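Local coordinates for spike protein P1 (Pseudoalteromonas phage pm2, PDB 2VVE) that binds the host receptor through its C-terminal part, at the fivefold vertices of the virion, where its N-terminal part joins the capsid, at residues A[167-179]-A[187-199]. Numbering follows the deposited sequence.
Sequences DTLIKYTSYGSTG and DDNTLDVMVTLSA
Tyr172 lies flat over Val195. Val195 CG2 sits 4.0 Å from the centroid of the Tyr172 ring, 8° off the ring normal, a CH-pi contact over the face. Val195 CG1 reaches the phenol end of the same ring. Val193 continues this apolar patch: its CG2 meets Tyr172 CB at 4.0 Å, and its CG1 packs against the carbonyl of Thr173. Further along, the Tyr175 ring turns its edge to Leu191 and sets its hydroxyl end against Asn189 CB.

Asp192 N donates a hydrogen bond to Ser174 OG at 3.1 Å, nearly straight at 173°. Ser174 OG lies between its backbone N and carbonyl carbon (chi1 75°), which turns it toward strand 189-195. A water also links Ser174 OG to Thr190 O, and another joins Tyr172 OH to Thr196 N. Tyr175 OH is hydrogen-bonded to His137 NE2 of strand 129-137.

Strand 189-195 is an outermost strand, within this chain, of a four-stranded antiparallel sheet, beside 129-137. Strands 169-172 and 177-179 pair with 151-160 in another sheet. The contact thus bridges two antiparallel sheets, consistent with a jelly-roll-like sandwich, and the link 173-176 lies against strand 189-195, with Ser174 nearest Leu191.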
ATOM      1  N   ASP A 167      -3.447  22.496 -19.189  1.00 23.27           N
ATOM      2  CA  ASP A 167      -2.573  23.638 -19.513  1.00 24.57           C
ATOM      3  C   ASP A 167      -3.176  25.040 -19.408  1.00 22.56           C
ATOM      4  O   ASP A 167      -2.453  26.003 -19.136  1.00 20.02           O
ATOM      5  CB  ASP A 167      -1.903  23.485 -20.878  1.00 24.08           C
ATOM      6  CG  ASP A 167      -0.531  24.147 -20.916  1.00 25.44           C
ATOM      7  OD1 ASP A 167       0.285  23.844 -20.022  1.00 19.83           O
ATOM      8  OD2 ASP A 167      -0.274  24.986 -21.802  1.00 24.54           O
ATOM      9  N   THR A 168      -4.471  25.172 -19.659  1.00 21.18           N
ATOM     10  CA  THR A 168      -5.067  26.514 -19.694  1.00 22.47           C
ATOM     11  C   THR A 168      -5.206  27.122 -18.298  1.00 19.73           C
ATOM     12  O   THR A 168      -5.546  26.435 -17.324  1.00 19.46           O
ATOM     13  CB  THR A 168      -6.433  26.549 -20.427  1.00 28.39           C
ATOM     14  OG1 THR A 168      -7.376  25.752 -19.710  1.00 35.46           O
ATOM     15  CG2 THR A 168      -6.300  26.019 -21.849  1.00 35.70           C
ATOM     16  N   LEU A 169      -4.939  28.420 -18.224  1.00 11.36           N
ATOM     17  CA  LEU A 169      -5.003  29.175 -16.975  1.00  9.54           C
ATOM     18  C   LEU A 169      -6.076  30.246 -17.049  1.00 15.35           C
ATOM     19  O   LEU A 169      -6.290  30.833 -18.119  1.00 16.49           O
ATOM     20  CB  LEU A 169      -3.661  29.861 -16.692  1.00 12.88           C
ATOM     21  CG  LEU A 169      -2.408  28.977 -16.696  1.00 15.75           C
ATOM     22  CD1 LEU A 169      -1.154  29.814 -16.594  1.00 17.56           C
ATOM     23  CD2 LEU A 169      -2.469  27.982 -15.567  1.00 13.12           C
ATOM     24  N   ILE A 170      -6.709  30.506 -15.901  1.00 13.00           N
ATOM     25  CA  ILE A 170      -7.639  31.633 -15.738  1.00 12.43           C
ATOM     26  C   ILE A 170      -6.950  32.718 -14.914  1.00 12.92           C
ATOM     27  O   ILE A 170      -6.385  32.452 -13.843  1.00 13.42           O
ATOM     28  CB  ILE A 170      -8.963  31.197 -15.061  1.00 16.13           C
ATOM     29  CG1 ILE A 170      -9.563  29.968 -15.768  1.00 15.56           C
ATOM     30  CG2 ILE A 170      -9.962  32.387 -14.946  1.00 14.60           C
ATOM     31  CD1 ILE A 170      -9.743  30.101 -17.294  1.00 22.02           C
ATOM     32  N   LYS A 171      -6.969  33.936 -15.441  1.00 14.50           N
ATOM     33  CA  LYS A 171      -6.393  35.077 -14.755  1.00 11.73           C
ATOM     34  C   LYS A 171      -7.403  35.710 -13.793  1.00 15.21           C
ATOM     35  O   LYS A 171      -8.487  36.118 -14.215  1.00 15.13           O
ATOM     36  CB  LYS A 171      -5.951  36.108 -15.796  1.00 11.24           C
ATOM     37  CG  LYS A 171      -5.579  37.480 -15.223  1.00 18.31           C
ATOM     38  CD  LYS A 171      -5.141  38.440 -16.323  1.00 16.99           C
ATOM     39  CE  LYS A 171      -6.313  38.871 -17.202  1.00 32.77           C
ATOM     40  NZ  LYS A 171      -5.858  39.775 -18.292  1.00 31.68           N
ATOM     41  N   TYR A 172      -7.039  35.812 -12.513  1.00 12.20           N
ATOM     42  CA  TYR A 172      -7.895  36.501 -11.523  1.00 12.11           C
ATOM     43  C   TYR A 172      -7.238  37.754 -10.980  1.00 11.18           C
ATOM     44  O   TYR A 172      -6.084  37.712 -10.522  1.00 11.23           O
ATOM     45  CB  TYR A 172      -8.237  35.590 -10.341  1.00 16.41           C
ATOM     46  CG  TYR A 172      -9.102  34.427 -10.706  1.00 11.44           C
ATOM     47  CD1 TYR A 172     -10.493  34.514 -10.632  1.00 18.90           C
ATOM     48  CD2 TYR A 172      -8.530  33.214 -11.091  1.00 14.03           C
ATOM     49  CE1 TYR A 172     -11.303  33.433 -10.965  1.00 16.68           C
ATOM     50  CE2 TYR A 172      -9.333  32.125 -11.420  1.00 18.24           C
ATOM     51  CZ  TYR A 172     -10.714  32.244 -11.352  1.00 18.75           C
ATOM     52  OH  TYR A 172     -11.506  31.165 -11.680  1.00 31.61           O
ATOM     53  N   THR A 173      -7.980  38.854 -11.021  1.00 12.71           N
ATOM     54  CA  THR A 173      -7.501  40.159 -10.533  1.00 11.44           C
ATOM     55  C   THR A 173      -8.560  40.876  -9.689  1.00 17.00           C
ATOM     56  O   THR A 173      -9.758  40.575  -9.793  1.00 15.59           O
ATOM     57  CB  THR A 173      -7.088  41.099 -11.704  1.00 13.69           C
ATOM     58  OG1 THR A 173      -8.192  41.257 -12.602  1.00 17.02           O
ATOM     59  CG2 THR A 173      -5.879  40.540 -12.481  1.00 19.29           C
ATOM     60  N   SER A 174      -8.123  41.833  -8.867  1.00 15.27           N
ATOM     61  CA  SER A 174      -9.069  42.654  -8.084  1.00 19.94           C
ATOM     62  C   SER A 174      -8.750  44.151  -8.066  1.00 26.55           C
ATOM     63  O   SER A 174      -9.626  44.970  -7.766  1.00 28.47           O
ATOM     64  CB  SER A 174      -9.189  42.135  -6.646  1.00 26.93           C
ATOM     65  OG  SER A 174      -8.045  42.475  -5.868  1.00 20.88           O
ATOM     66  N   TYR A 175      -7.501  44.511  -8.360  1.00 15.59           N
ATOM     67  CA  TYR A 175      -7.082  45.930  -8.376  1.00 23.59           C
ATOM     68  C   TYR A 175      -5.923  46.184  -9.342  1.00 24.59           C
ATOM     69  O   TYR A 175      -5.137  45.278  -9.648  1.00 21.16           O
ATOM     70  CB  TYR A 175      -6.691  46.431  -6.964  1.00 22.53           C
ATOM     71  CG  TYR A 175      -5.293  46.024  -6.508  1.00 18.29           C
ATOM     72  CD1 TYR A 175      -4.176  46.831  -6.773  1.00 17.94           C
ATOM     73  CD2 TYR A 175      -5.090  44.834  -5.811  1.00 20.02           C
ATOM     74  CE1 TYR A 175      -2.891  46.455  -6.356  1.00 23.88           C
ATOM     75  CE2 TYR A 175      -3.821  44.452  -5.391  1.00 21.11           C
ATOM     76  CZ  TYR A 175      -2.728  45.257  -5.669  1.00 20.85           C
ATOM     77  OH  TYR A 175      -1.484  44.847  -5.243  1.00 19.30           O
ATOM     78  N   GLY A 176      -5.834  47.424  -9.818  1.00 26.73           N
ATOM     79  CA  GLY A 176      -4.623  47.935 -10.464  1.00 23.48           C
ATOM     80  C   GLY A 176      -4.146  49.167  -9.712  1.00 22.20           C
ATOM     81  O   GLY A 176      -4.940  49.836  -9.050  1.00 22.03           O
ATOM     82  N   SER A 177      -2.854  49.471  -9.809  1.00 21.87           N
ATOM     83  CA  SER A 177      -2.282  50.630  -9.106  1.00 22.61           C
ATOM     84  C   SER A 177      -1.172  51.269  -9.924  1.00 27.30           C
ATOM     85  O   SER A 177      -0.405  50.578 -10.599  1.00 21.04           O
ATOM     86  CB  SER A 177      -1.739  50.200  -7.737  1.00 25.39           C
ATOM     87  OG  SER A 177      -1.111  51.272  -7.060  1.00 27.13           O
ATOM     88  N   THR A 178      -1.083  52.594  -9.860  1.00 27.27           N
ATOM     89  CA  THR A 178      -0.052  53.307 -10.594  1.00 29.27           C
ATOM     90  C   THR A 178       0.583  54.358  -9.702  1.00 29.67           C
ATOM     91  O   THR A 178      -0.105  55.080  -8.966  1.00 35.86           O
ATOM     92  CB  THR A 178      -0.608  53.952 -11.893  1.00 29.18           C
ATOM     93  OG1 THR A 178      -1.320  52.969 -12.652  1.00 34.17           O
ATOM     94  CG2 THR A 178       0.518  54.494 -12.758  1.00 29.90           C
ATOM     95  N   GLY A 179       1.905  54.425  -9.773  1.00 31.80           N
ATOM     96  CA  GLY A 179       2.663  55.469  -9.111  1.00 24.79           C
ATOM     97  C   GLY A 179       4.109  55.057  -8.931  1.00 25.39           C
ATOM     98  O   GLY A 179       4.574  54.081  -9.536  1.00 26.75           O
ATOM     99  N   ASP A 187       1.993  50.070   3.669  1.00 35.34           N
ATOM    100  CA  ASP A 187       1.307  50.422   2.425  1.00 34.10           C
ATOM    101  C   ASP A 187       0.970  49.196   1.559  1.00 29.25           C
ATOM    102  O   ASP A 187       0.414  49.341   0.461  1.00 29.27           O
ATOM    103  CB  ASP A 187       2.148  51.411   1.609  1.00 37.34           C
ATOM    104  CG  ASP A 187       2.279  52.771   2.277  1.00 48.98           C
ATOM    105  OD1 ASP A 187       1.307  53.242   2.908  1.00 42.22           O
ATOM    106  OD2 ASP A 187       3.362  53.379   2.155  1.00 44.21           O
ATOM    107  N   ASP A 188       1.299  47.996   2.039  1.00 26.30           N
ATOM    108  CA  ASP A 188       1.027  46.768   1.276  1.00 26.31           C
ATOM    109  C   ASP A 188      -0.442  46.691   0.863  1.00 25.08           C
ATOM    110  O   ASP A 188      -1.328  47.111   1.615  1.00 29.29           O
ATOM    111  CB  ASP A 188       1.394  45.514   2.077  1.00 30.27           C
ATOM    112  CG  ASP A 188       2.894  45.271   2.152  1.00 25.81           C
ATOM    113  OD1 ASP A 188       3.674  45.988   1.482  1.00 27.56           O
ATOM    114  OD2 ASP A 188       3.295  44.350   2.893  1.00 26.75           O
ATOM    115  N   ASN A 189      -0.689  46.177  -0.336  1.00 20.12           N
ATOM    116  CA  ASN A 189      -2.052  45.992  -0.828  1.00 26.27           C
ATOM    117  C   ASN A 189      -2.612  44.602  -0.557  1.00 25.21           C
ATOM    118  O   ASN A 189      -1.871  43.666  -0.264  1.00 24.28           O
ATOM    119  CB  ASN A 189      -2.119  46.296  -2.323  1.00 21.44           C
ATOM    120  CG  ASN A 189      -1.799  47.744  -2.637  1.00 35.80           C
ATOM    121  OD1 ASN A 189      -2.007  48.633  -1.811  1.00 45.66           O
ATOM    122  ND2 ASN A 189      -1.296  47.989  -3.836  1.00 32.44           N
ATOM    123  N   THR A 190      -3.932  44.474  -0.644  1.00 29.66           N
ATOM    124  CA  THR A 190      -4.555  43.163  -0.577  1.00 26.43           C
ATOM    125  C   THR A 190      -5.232  42.801  -1.898  1.00 20.57           C
ATOM    126  O   THR A 190      -6.190  43.452  -2.326  1.00 23.22           O
ATOM    127  CB  THR A 190      -5.529  43.032   0.611  1.00 31.56           C
ATOM    128  OG1 THR A 190      -4.815  43.253   1.835  1.00 26.87           O
ATOM    129  CG2 THR A 190      -6.155  41.636   0.647  1.00 22.62           C
ATOM    130  N   LEU A 191      -4.710  41.767  -2.542  1.00 15.34           N
ATOM    131  CA  LEU A 191      -5.365  41.171  -3.688  1.00 14.98           C
ATOM    132  C   LEU A 191      -6.449  40.276  -3.085  1.00 19.95           C
ATOM    133  O   LEU A 191      -6.166  39.478  -2.196  1.00 20.27           O
ATOM    134  CB  LEU A 191      -4.337  40.397  -4.540  1.00 17.14           C
ATOM    135  CG  LEU A 191      -4.807  39.555  -5.729  1.00 17.91           C
ATOM    136  CD1 LEU A 191      -5.555  40.368  -6.780  1.00 17.57           C
ATOM    137  CD2 LEU A 191      -3.638  38.793  -6.364  1.00 18.96           C
ATOM    138  N   ASP A 192      -7.699  40.451  -3.509  1.00 18.99           N
ATOM    139  CA  ASP A 192      -8.803  39.689  -2.923  1.00 22.80           C
ATOM    140  C   ASP A 192      -9.780  39.308  -4.021  1.00 22.35           C
ATOM    141  O   ASP A 192     -10.513  40.160  -4.549  1.00 22.46           O
ATOM    142  CB  ASP A 192      -9.500  40.504  -1.817  1.00 28.47           C
ATOM    143  CG  ASP A 192     -10.599  39.718  -1.070  1.00 31.47           C
ATOM    144  OD1 ASP A 192     -10.902  38.535  -1.383  1.00 27.75           O
ATOM    145  OD2 ASP A 192     -11.163  40.305  -0.127  1.00 38.38           O
ATOM    146  N   VAL A 193      -9.768  38.027  -4.375  1.00 16.46           N
ATOM    147  CA  VAL A 193     -10.662  37.525  -5.414  1.00 17.94           C
ATOM    148  C   VAL A 193     -11.512  36.376  -4.891  1.00 21.71           C
ATOM    149  O   VAL A 193     -11.082  35.605  -4.021  1.00 26.99           O
ATOM    150  CB  VAL A 193      -9.883  37.083  -6.701  1.00 19.82           C
ATOM    151  CG1 VAL A 193      -9.144  38.275  -7.320  1.00 17.77           C
ATOM    152  CG2 VAL A 193      -8.920  35.932  -6.398  1.00 19.40           C
ATOM    153  N   MET A 194     -12.714  36.263  -5.430  1.00 21.65           N
ATOM    154  CA  MET A 194     -13.504  35.064  -5.265  1.00 15.03           C
ATOM    155  C   MET A 194     -13.128  34.125  -6.408  1.00 17.21           C
ATOM    156  O   MET A 194     -13.044  34.533  -7.564  1.00 24.62           O
ATOM    157  CB  MET A 194     -15.004  35.376  -5.321  1.00 21.60           C
ATOM    158  CG  MET A 194     -15.518  36.253  -4.186  1.00 20.57           C
ATOM    159  SD  MET A 194     -15.210  35.559  -2.548  1.00 28.09           S
ATOM    160  CE  MET A 194     -16.180  34.060  -2.629  1.00 24.60           C
ATOM    161  N   VAL A 195     -12.912  32.862  -6.074  1.00 16.20           N
ATOM    162  CA  VAL A 195     -12.600  31.846  -7.062  1.00 17.86           C
ATOM    163  C   VAL A 195     -13.546  30.672  -6.875  1.00 22.42           C
ATOM    164  O   VAL A 195     -13.881  30.308  -5.741  1.00 21.28           O
ATOM    165  CB  VAL A 195     -11.120  31.387  -6.933  1.00 16.51           C
ATOM    166  CG1 VAL A 195     -10.784  30.358  -7.974  1.00 29.96           C
ATOM    167  CG2 VAL A 195     -10.189  32.568  -7.084  1.00 19.25           C
ATOM    168  N   THR A 196     -13.991  30.095  -7.988  1.00 22.72           N
ATOM    169  CA  THR A 196     -14.883  28.950  -7.948  1.00 25.23           C
ATOM    170  C   THR A 196     -14.250  27.802  -8.716  1.00 26.68           C
ATOM    171  O   THR A 196     -14.035  27.906  -9.924  1.00 26.55           O
ATOM    172  CB  THR A 196     -16.281  29.289  -8.538  1.00 28.36           C
ATOM    173  OG1 THR A 196     -16.871  30.357  -7.790  1.00 32.53           O
ATOM    174  CG2 THR A 196     -17.190  28.085  -8.486  1.00 25.01           C
ATOM    175  N   LEU A 197     -13.967  26.710  -8.011  1.00 22.69           N
ATOM    176  CA  LEU A 197     -13.210  25.597  -8.591  1.00 23.89           C
ATOM    177  C   LEU A 197     -13.877  24.238  -8.432  1.00 22.09           C
ATOM    178  O   LEU A 197     -14.508  23.959  -7.422  1.00 24.74           O
ATOM    179  CB  LEU A 197     -11.810  25.531  -7.975  1.00 19.44           C
ATOM    180  CG  LEU A 197     -10.903  26.766  -8.083  1.00 27.64           C
ATOM    181  CD1 LEU A 197      -9.626  26.570  -7.274  1.00 21.44           C
ATOM    182  CD2 LEU A 197     -10.584  27.147  -9.535  1.00 25.56           C
ATOM    183  N   SER A 198     -13.700  23.392  -9.445  1.00 26.11           N
ATOM    184  CA  SER A 198     -14.099  21.992  -9.372  1.00 26.58           C
ATOM    185  C   SER A 198     -13.230  21.246  -8.369  1.00 26.20           C
ATOM    186  O   SER A 198     -12.089  21.648  -8.104  1.00 29.67           O
ATOM    187  CB  SER A 198     -13.963  21.348 -10.752  1.00 34.21           C
ATOM    188  OG  SER A 198     -12.672  21.579 -11.272  1.00 30.90           O
ATOM    189  N   ALA A 199     -13.772  20.164  -7.816  1.00 26.76           N
ATOM    190  CA  ALA A 199     -13.035  19.318  -6.884  1.00 26.11           C
ATOM    191  C   ALA A 199     -11.749  18.839  -7.538  1.00 31.64           C
ATOM    192  O   ALA A 199     -11.702  18.606  -8.753  1.00 31.94           O
ATOM    193  CB  ALA A 199     -13.881  18.133  -6.440  1.00 30.25           C
TER
HETATM  194  O   HOH W   1     -13.780  30.826 -10.593  1.00 22.95           O
HETATM  195  O   HOH W   2      -8.322  44.248  -3.992  1.00 28.14           O